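Local coordinates for putative alpha-L-fucosidase (Bacteroides thetaiotaomicron, PDB 4H41), which is a putative alpha-L-fucosidase with a TIM-barrel fold, probably hydrolysing fucose-containing host glycans, although its family is otherwise of unknown function, at residues L58-M63 / S314-Q320; W198-K202 / R213-V217; H234-C240 / K265-Q269. All blocks are in the same frame, centred on the assembly; numbering follows the deposited sequence.

Interaction 1 of 3, residues L58-M63 / S314-Q320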
# COMPACT_ATOMS: atom_id res chain seq x y z
N LEU B 58 -24.93 0.88 2.27
CA LEU B 58 -24.40 2.11 2.87
C LEU B 58 -23.57 2.92 1.85
O LEU B 58 -23.69 4.15 1.79
CB LEU B 58 -23.57 1.77 4.10
CG LEU B 58 -22.85 2.91 4.81
CD1 LEU B 58 -23.85 3.94 5.33
CD2 LEU B 58 -21.98 2.38 5.98
N ASP B 59 -22.79 2.25 1.00
CA ASP B 59 -22.03 2.99 -0.01
C ASP B 59 -22.93 3.65 -1.01
O ASP B 59 -22.65 4.79 -1.41
CB ASP B 59 -20.98 2.12 -0.76
CG ASP B 59 -19.64 2.80 -0.69
OD1 ASP B 59 -19.29 3.27 0.41
OD2 ASP B 59 -18.96 2.90 -1.73
N PHE B 60 -24.03 3.01 -1.38
CA PHE B 60 -24.98 3.64 -2.31
C PHE B 60 -25.58 4.91 -1.68
O PHE B 60 -25.84 5.89 -2.38
CB PHE B 60 -26.06 2.66 -2.74
CG PHE B 60 -25.72 1.89 -4.01
CD1 PHE B 60 -24.66 0.98 -4.02
CD2 PHE B 60 -26.47 2.05 -5.17
CE1 PHE B 60 -24.34 0.26 -5.18
CE2 PHE B 60 -26.17 1.30 -6.31
CZ PHE B 60 -25.14 0.38 -6.29
N GLN B 61 -25.79 4.90 -0.35
CA GLN B 61 -26.25 6.09 0.37
C GLN B 61 -25.21 7.22 0.30
O GLN B 61 -25.60 8.38 0.07
CB GLN B 61 -26.55 5.77 1.83
CG GLN B 61 -27.71 4.82 2.05
CD GLN B 61 -27.86 4.53 3.51
OE1 GLN B 61 -27.97 5.46 4.31
NE2 GLN B 61 -27.93 3.25 3.89
N HIS B 62 -23.91 6.89 0.45
CA HIS B 62 -22.83 7.89 0.37
C HIS B 62 -22.77 8.46 -1.06
O HIS B 62 -22.55 9.66 -1.24
CB HIS B 62 -21.42 7.32 0.77
CG HIS B 62 -21.29 6.89 2.21
ND1 HIS B 62 -21.68 7.72 3.26
CD2 HIS B 62 -20.72 5.78 2.73
CE1 HIS B 62 -21.40 7.05 4.37
NE2 HIS B 62 -20.83 5.87 4.10
N MSE B 63 -23.04 7.61 -2.07
CA MSE B 63 -23.08 8.05 -3.47
C MSE B 63 -24.23 8.98 -3.72
O MSE B 63 -24.07 10.03 -4.33
CB MSE B 63 -23.20 6.84 -4.41
CG MSE B 63 -21.99 5.94 -4.45
SE MSE B 63 -22.52 4.36 -5.49
CE MSE B 63 -21.10 3.17 -4.93
N SER B 314 -16.16 3.70 -4.45
CA SER B 314 -16.09 2.85 -3.24
C SER B 314 -14.69 2.77 -2.60
O SER B 314 -14.61 2.69 -1.38
CB SER B 314 -16.62 1.46 -3.50
OG SER B 314 -17.98 1.60 -3.91
N HIS B 315 -13.64 2.67 -3.39
CA HIS B 315 -12.29 2.63 -2.84
C HIS B 315 -11.69 3.99 -2.63
O HIS B 315 -10.90 4.19 -1.68
CB HIS B 315 -11.35 1.86 -3.78
CG HIS B 315 -11.52 0.37 -3.75
ND1 HIS B 315 -12.52 -0.25 -4.47
CD2 HIS B 315 -10.80 -0.57 -3.11
CE1 HIS B 315 -12.37 -1.55 -4.24
NE2 HIS B 315 -11.32 -1.78 -3.46
N PHE B 316 -11.93 4.91 -3.58
CA PHE B 316 -11.17 6.14 -3.60
C PHE B 316 -11.87 7.41 -3.15
O PHE B 316 -11.17 8.38 -2.90
CB PHE B 316 -10.54 6.32 -4.98
CG PHE B 316 -9.68 5.12 -5.32
CD1 PHE B 316 -8.52 4.85 -4.62
CD2 PHE B 316 -10.06 4.23 -6.31
CE1 PHE B 316 -7.73 3.73 -4.91
CE2 PHE B 316 -9.26 3.11 -6.62
CZ PHE B 316 -8.13 2.86 -5.88
N MSE B 317 -13.20 7.42 -2.99
CA MSE B 317 -13.92 8.59 -2.48
C MSE B 317 -14.88 8.28 -1.38
O MSE B 317 -15.51 9.19 -0.88
CB MSE B 317 -14.68 9.29 -3.62
CG MSE B 317 -13.84 9.65 -4.76
SE MSE B 317 -14.91 10.63 -6.14
CE MSE B 317 -15.44 12.16 -5.03
N SER B 318 -15.02 7.04 -0.97
CA SER B 318 -16.05 6.75 0.01
C SER B 318 -15.63 6.94 1.44
O SER B 318 -14.60 6.43 1.84
CB SER B 318 -16.50 5.30 -0.14
OG SER B 318 -17.41 4.94 0.90
N PRO B 319 -16.52 7.47 2.30
CA PRO B 319 -16.25 7.46 3.75
C PRO B 319 -16.09 6.05 4.35
O PRO B 319 -15.50 5.89 5.42
CB PRO B 319 -17.53 8.13 4.35
CG PRO B 319 -18.04 8.98 3.26
CD PRO B 319 -17.78 8.18 1.99
N GLN B 320 -16.57 5.01 3.64
CA GLN B 320 -16.47 3.63 4.09
C GLN B 320 -15.21 2.93 3.60
O GLN B 320 -14.91 1.82 4.07
CB GLN B 320 -17.70 2.88 3.56
CG GLN B 320 -17.94 1.55 4.24
CD GLN B 320 -19.25 0.91 3.84
OE1 GLN B 320 -19.72 0.04 4.55
NE2 GLN B 320 -19.85 1.26 2.69

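Interaction 2 of 3, residues W198-K202 / R213-V217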
# COMPACT_ATOMS: atom_id res chain seq x y z
N TRP B 198 -8.29 4.83 -22.67
CA TRP B 198 -7.32 5.69 -21.97
C TRP B 198 -6.48 6.41 -23.03
O TRP B 198 -6.57 6.09 -24.21
CB TRP B 198 -6.49 4.92 -20.94
CG TRP B 198 -5.36 4.08 -21.47
CD1 TRP B 198 -4.05 4.45 -21.56
CD2 TRP B 198 -5.41 2.69 -21.79
NE1 TRP B 198 -3.30 3.39 -22.04
CE2 TRP B 198 -4.10 2.29 -22.15
CE3 TRP B 198 -6.45 1.75 -21.91
CZ2 TRP B 198 -3.82 1.02 -22.65
CZ3 TRP B 198 -6.15 0.47 -22.33
CH2 TRP B 198 -4.87 0.12 -22.74
N ILE B 199 -5.77 7.45 -22.62
CA ILE B 199 -4.91 8.24 -23.51
C ILE B 199 -3.51 7.68 -23.36
O ILE B 199 -3.05 7.51 -22.24
CB ILE B 199 -4.95 9.76 -23.20
CG1 ILE B 199 -6.41 10.28 -23.27
CG2 ILE B 199 -4.02 10.52 -24.16
CD1 ILE B 199 -6.62 11.64 -22.63
N ASP B 200 -2.81 7.45 -24.45
CA ASP B 200 -1.47 6.85 -24.41
C ASP B 200 -0.40 7.91 -24.06
O ASP B 200 0.55 8.18 -24.83
CB ASP B 200 -1.19 6.23 -25.78
CG ASP B 200 0.10 5.46 -25.87
OD1 ASP B 200 0.50 4.84 -24.85
OD2 ASP B 200 0.72 5.47 -26.96
N GLY B 201 -0.56 8.50 -22.89
CA GLY B 201 0.26 9.60 -22.42
C GLY B 201 1.49 9.20 -21.65
O GLY B 201 1.84 8.03 -21.56
N LYS B 202 2.12 10.21 -21.02
CA LYS B 202 3.38 10.01 -20.34
C LYS B 202 3.31 9.09 -19.14
O LYS B 202 4.34 8.58 -18.72
CB LYS B 202 4.04 11.33 -19.95
CG LYS B 202 3.25 12.15 -18.91
CD LYS B 202 4.10 13.34 -18.39
CE LYS B 202 4.31 14.39 -19.46
NZ LYS B 202 4.81 15.69 -18.89
N ARG B 213 7.75 8.15 -19.13
CA ARG B 213 7.84 8.05 -20.59
C ARG B 213 8.18 9.35 -21.27
O ARG B 213 7.65 10.39 -20.89
CB ARG B 213 6.50 7.60 -21.20
CG ARG B 213 6.30 6.13 -21.24
CD ARG B 213 4.94 5.81 -21.82
NE ARG B 213 4.87 6.02 -23.27
CZ ARG B 213 3.80 5.77 -24.01
NH1 ARG B 213 2.68 5.32 -23.45
NH2 ARG B 213 3.83 5.97 -25.33
N GLU B 214 8.95 9.26 -22.37
CA GLU B 214 9.25 10.39 -23.25
C GLU B 214 8.59 10.23 -24.64
O GLU B 214 8.67 11.18 -25.42
CB GLU B 214 10.77 10.58 -23.41
CG GLU B 214 11.58 10.43 -22.13
CD GLU B 214 12.14 9.04 -21.90
OE1 GLU B 214 11.39 8.18 -21.37
OE2 GLU B 214 13.31 8.79 -22.27
N ASP B 215 7.97 9.05 -24.97
CA ASP B 215 7.33 8.82 -26.28
C ASP B 215 5.78 8.74 -26.14
O ASP B 215 5.10 7.91 -26.77
CB ASP B 215 7.90 7.58 -26.98
CG ASP B 215 7.60 6.26 -26.30
OD1 ASP B 215 7.45 6.26 -25.04
OD2 ASP B 215 7.50 5.23 -27.01
N ALA B 216 5.22 9.67 -25.37
CA ALA B 216 3.78 9.78 -25.21
C ALA B 216 3.17 10.14 -26.56
O ALA B 216 3.83 10.80 -27.39
CB ALA B 216 3.46 10.85 -24.18
N VAL B 217 1.95 9.71 -26.81
CA VAL B 217 1.29 10.02 -28.06
C VAL B 217 1.12 11.54 -28.22
O VAL B 217 0.81 12.25 -27.26
CB VAL B 217 -0.06 9.26 -28.18
CG1 VAL B 217 -1.12 9.83 -27.23
CG2 VAL B 217 -0.56 9.27 -29.63

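Interaction 3 of 3, residues H234-C240 / K265-Q269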
# COMPACT_ATOMS: atom_id res chain seq x y z
N HIS B 234 -19.46 4.93 -33.89
CA HIS B 234 -20.43 5.88 -33.35
C HIS B 234 -21.91 5.47 -33.52
O HIS B 234 -22.73 5.98 -32.77
CB HIS B 234 -20.24 7.28 -33.94
CG HIS B 234 -20.70 7.41 -35.36
ND1 HIS B 234 -21.97 7.87 -35.67
CD2 HIS B 234 -20.06 7.09 -36.51
CE1 HIS B 234 -22.06 7.83 -36.99
NE2 HIS B 234 -20.93 7.39 -37.54
N GLU B 235 -22.25 4.61 -34.47
CA GLU B 235 -23.66 4.25 -34.64
C GLU B 235 -24.16 3.34 -33.53
O GLU B 235 -25.36 3.31 -33.30
CB GLU B 235 -23.94 3.63 -36.00
CG GLU B 235 -23.74 4.65 -37.11
CD GLU B 235 -24.19 4.24 -38.51
OE1 GLU B 235 -25.02 3.31 -38.63
OE2 GLU B 235 -23.72 4.87 -39.48
N VAL B 236 -23.27 2.65 -32.82
CA VAL B 236 -23.67 1.76 -31.73
C VAL B 236 -22.97 2.04 -30.40
O VAL B 236 -23.27 1.35 -29.44
CB VAL B 236 -23.51 0.28 -32.14
CG1 VAL B 236 -24.43 -0.08 -33.31
CG2 VAL B 236 -22.06 -0.05 -32.47
N VAL B 237 -22.12 3.07 -30.31
CA VAL B 237 -21.47 3.49 -29.07
C VAL B 237 -21.90 4.95 -28.85
O VAL B 237 -21.51 5.82 -29.62
CB VAL B 237 -19.95 3.31 -29.14
CG1 VAL B 237 -19.31 3.78 -27.85
CG2 VAL B 237 -19.60 1.85 -29.42
N ASP B 238 -22.72 5.22 -27.82
CA ASP B 238 -23.30 6.54 -27.58
C ASP B 238 -22.37 7.55 -26.94
O ASP B 238 -22.56 8.74 -27.12
CB ASP B 238 -24.54 6.44 -26.69
CG ASP B 238 -25.63 5.60 -27.34
OD1 ASP B 238 -26.02 5.90 -28.49
OD2 ASP B 238 -25.99 4.58 -26.78
N ALA B 239 -21.45 7.09 -26.12
CA ALA B 239 -20.55 7.97 -25.39
C ALA B 239 -19.19 7.38 -25.27
O ALA B 239 -19.02 6.15 -25.28
CB ALA B 239 -21.11 8.25 -23.99
N CYS B 240 -18.21 8.25 -25.10
CA CYS B 240 -16.85 7.83 -24.85
C CYS B 240 -16.41 8.58 -23.60
O CYS B 240 -16.64 9.81 -23.49
CB CYS B 240 -15.93 8.11 -26.03
SG CYS B 240 -14.24 7.51 -25.78
N LYS B 265 -18.03 15.70 -33.90
CA LYS B 265 -17.99 15.28 -35.30
C LYS B 265 -18.83 14.03 -35.55
O LYS B 265 -19.45 13.90 -36.59
CB LYS B 265 -16.54 15.02 -35.70
CG LYS B 265 -16.36 14.64 -37.16
CD LYS B 265 -14.89 14.64 -37.49
CE LYS B 265 -14.63 14.21 -38.91
NZ LYS B 265 -13.16 14.08 -39.14
N TYR B 266 -18.84 13.11 -34.59
CA TYR B 266 -19.54 11.84 -34.72
C TYR B 266 -20.81 11.72 -33.90
O TYR B 266 -21.43 10.65 -33.90
CB TYR B 266 -18.58 10.71 -34.39
CG TYR B 266 -17.49 10.62 -35.43
CD1 TYR B 266 -17.78 10.22 -36.73
CD2 TYR B 266 -16.21 11.08 -35.17
CE1 TYR B 266 -16.81 10.23 -37.73
CE2 TYR B 266 -15.23 11.08 -36.16
CZ TYR B 266 -15.52 10.62 -37.43
OH TYR B 266 -14.58 10.66 -38.42
N GLY B 267 -21.29 12.84 -33.37
CA GLY B 267 -22.54 12.87 -32.63
C GLY B 267 -22.57 12.02 -31.38
O GLY B 267 -23.62 11.50 -31.02
N MSE B 268 -21.46 11.91 -30.67
CA MSE B 268 -21.41 11.13 -29.46
C MSE B 268 -21.37 12.03 -28.27
O MSE B 268 -20.90 13.17 -28.38
CB MSE B 268 -20.15 10.25 -29.46
CG MSE B 268 -20.11 9.24 -30.59
SE MSE B 268 -18.38 8.37 -30.71
CE MSE B 268 -18.36 7.49 -29.05
N GLN B 269 -21.79 11.52 -27.12
CA GLN B 269 -21.65 12.26 -25.85
C GLN B 269 -20.21 12.19 -25.43
O GLN B 269 -19.52 11.19 -25.70
CB GLN B 269 -22.57 11.69 -24.75
CG GLN B 269 -24.05 11.99 -25.01
CD GLN B 269 -24.98 11.70 -23.84
OE1 GLN B 269 -24.55 11.46 -22.70
NE2 GLN B 269 -26.30 11.90 -24.05
O HOH W 1 -23.71 9.05 -33.64
O HOH W 2 -24.85 9.87 -28.31

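Interaction 1 of 3, residues L58-M63 / S314-Q320
The carboxylate of Asp59, on the first helix after barrel strand 34-39, is held by Ser314, Ser318 and Gln320 from the chain that follows the last barrel strand, 307-310. The contact joins helix 53-65 of a TIM barrel to the link between strand 307-310 and helix 324-337, next to where the last barrel strand meets the first. The tight part is polar and buried. Ser318 OG donates to Asp59 OD1 at 2.6 Å, using the syn lone pair of that oxygen, while Ser314 OG donates to Asp59 OD2 at 2.7 Å on its anti side. Gln320 NE2 adds a longer bond of 3.1 Å to Asp59 OD1, arriving 40° above the carboxylate plane although the oxygen lies in the plane of the amide. With a donor on one oxygen and two on the other, the carboxylate is fixed in rotation, and the bonds probably stabilise its negative charge. Ser318 OG in turn accepts from Gln320 N at 2.9 Å, an ST turn that orients the hydroxyl. The glutamine chain runs extended, CG opposite the backbone N (chi1 -164°), and carries its amide across to Asp59; NE2 also donates to Glu55 O. Alongside, the selenomethionine Met63 brings its CE to the hydroxyl of Ser314.

The looser side is only partly buried. There Leu58 CD2 touches the amide of Gln320 in van der Waals contact, and Pro319 lies over one face of the His62 ring, with Tyr330 of helix 324-337 touching the proline. This is a CH-pi contact: Pro319 CG sits 3.9 Å from the centroid of the His62 ring, 11° off its normal.

Interaction 2 of 3, residues W198-K202 / R213-V217
Arg213 reaches back over Gly201 to the carboxylate of Asp200, and its side chain passes Lys202 O, then Gly201 O, before its tip meets two aspartates. Arg213 CB starts beside the carbonyl of Lys202, 3.4 Å from Lys202 O, and CG is still nearest that oxygen but no longer in close contact. Arg213 CD has moved on to Gly201 O, 3.8 Å away. A bend at chi3 (74°) then turns the guanidinium out of the line of the chain, and Arg213 NE donates to Asp215 OD1 at 3.1 Å. At the tip the two terminal nitrogens part company. Arg213 NH1 gives a nearly straight bond to Asp200 OD1 at 2.6 Å, and donates to Ala204 O as well; NH2 turns to the backbone carbonyl of Asp215. Asp200 OD1 lies in the guanidinium plane, at its edge, but NH1 stands 46° above the carboxylate plane, so the two flat groups are twisted against each other.

Both segments belong to one long excursion that leaves barrel strand 193-195 of the TIM barrel and ends at helix 219-233, and the contact draws its two limbs together across residues 207-212, which are not modelled. Arg213 is poorly ordered, so its grip may be less rigid than the short bond suggests. Asp200 OD2 has a second partner in Arg168, which extends the salt-bridge network of Asp200, Arg213 and Asp215. Deeper in, the backbone does the work: Val217 N donates almost linearly, at 2.9 Å, to Asp200 O; Asp200 is the centre of an inverse gamma turn. Val217 CG1 rests against that same carbonyl and Asp200 CB, while Ala216 CB fits against the peptide joining Gly201 and Lys202, 3.5 Å from Lys202 N.

Interaction 3 of 3, residues H234-C240 / K265-Q269
His234 and Tyr266 cross at about a right angle as side chains, but their rings meet obliquely, planes 38° apart and centroids 5.6 Å from each other. The touching points are His234 CD2 against Tyr266 CD1 and, nearer the backbone, CB against CB. A chi1 of 73° sets the imidazole between its own backbone N and carbonyl carbon, which brings His234 ND1 close to Tyr266 O, at an angle too poor for a direct hydrogen bond. A water in the plane of the imidazole lies between them, 2.9 Å from His234 ND1 and within bonding distance of Tyr266 O. The phenol end points elsewhere, its OH bonded to Asn227 of helix 219-233.

Next along, the selenomethionine Met268 runs in past His234 toward Val237. Its CG and SE pass His234 CB, and a bend at chi3 (64°) swings its methyl inward, where Met268 CE lies 3.9 Å from Cys240 CB and 4.0 Å from Val237 CG1, with Val237 O closer still. Phe230 of helix 219-233 also touches Met268. This packing belongs to the beta-alpha-beta unit of strand 239-243, helix 252-266 and strand 269-273, neighbouring parallel strands of the TIM barrel, at the N-terminal end of the strands. Helix 252-266 closes with a Schellman motif, Gly267 taking positive phi, and the chain turns directly into the second strand. There Gln269 N donates to Asp238 O at 2.9 Å and Cys240 N to Gln269 O at 3.3 Å, a parallel pairing round Ala239 and Gln269. Their side chains leave the sheet on the same face, CB to CB. A second water donates to Asp238 O, while Asp238 OD2 turns to Lys185 in a salt bridge.

How the interactions relate
All three contacts belong to one eight-stranded TIM barrel. Interaction 1 spans the greatest length of chain, joining the first helix after strand 34-39 to the link beyond the last strand, 307-310; interactions 2 and 3 fall in series within that span. Interaction 2 stays inside the loop between strand 193-195 and helix 219-233, and interaction 3 starts where that helix ends and pairs strands 239-243 and 269-273. Interactions 2 and 3 come within about 7 Å at their nearest atoms without touching, whereas interaction 1 lies across the chain's centre from interaction 3, with their centres about 30 Å apart. One contact thus links the first and last parts of the barrel, while the other two join residues closer in sequence.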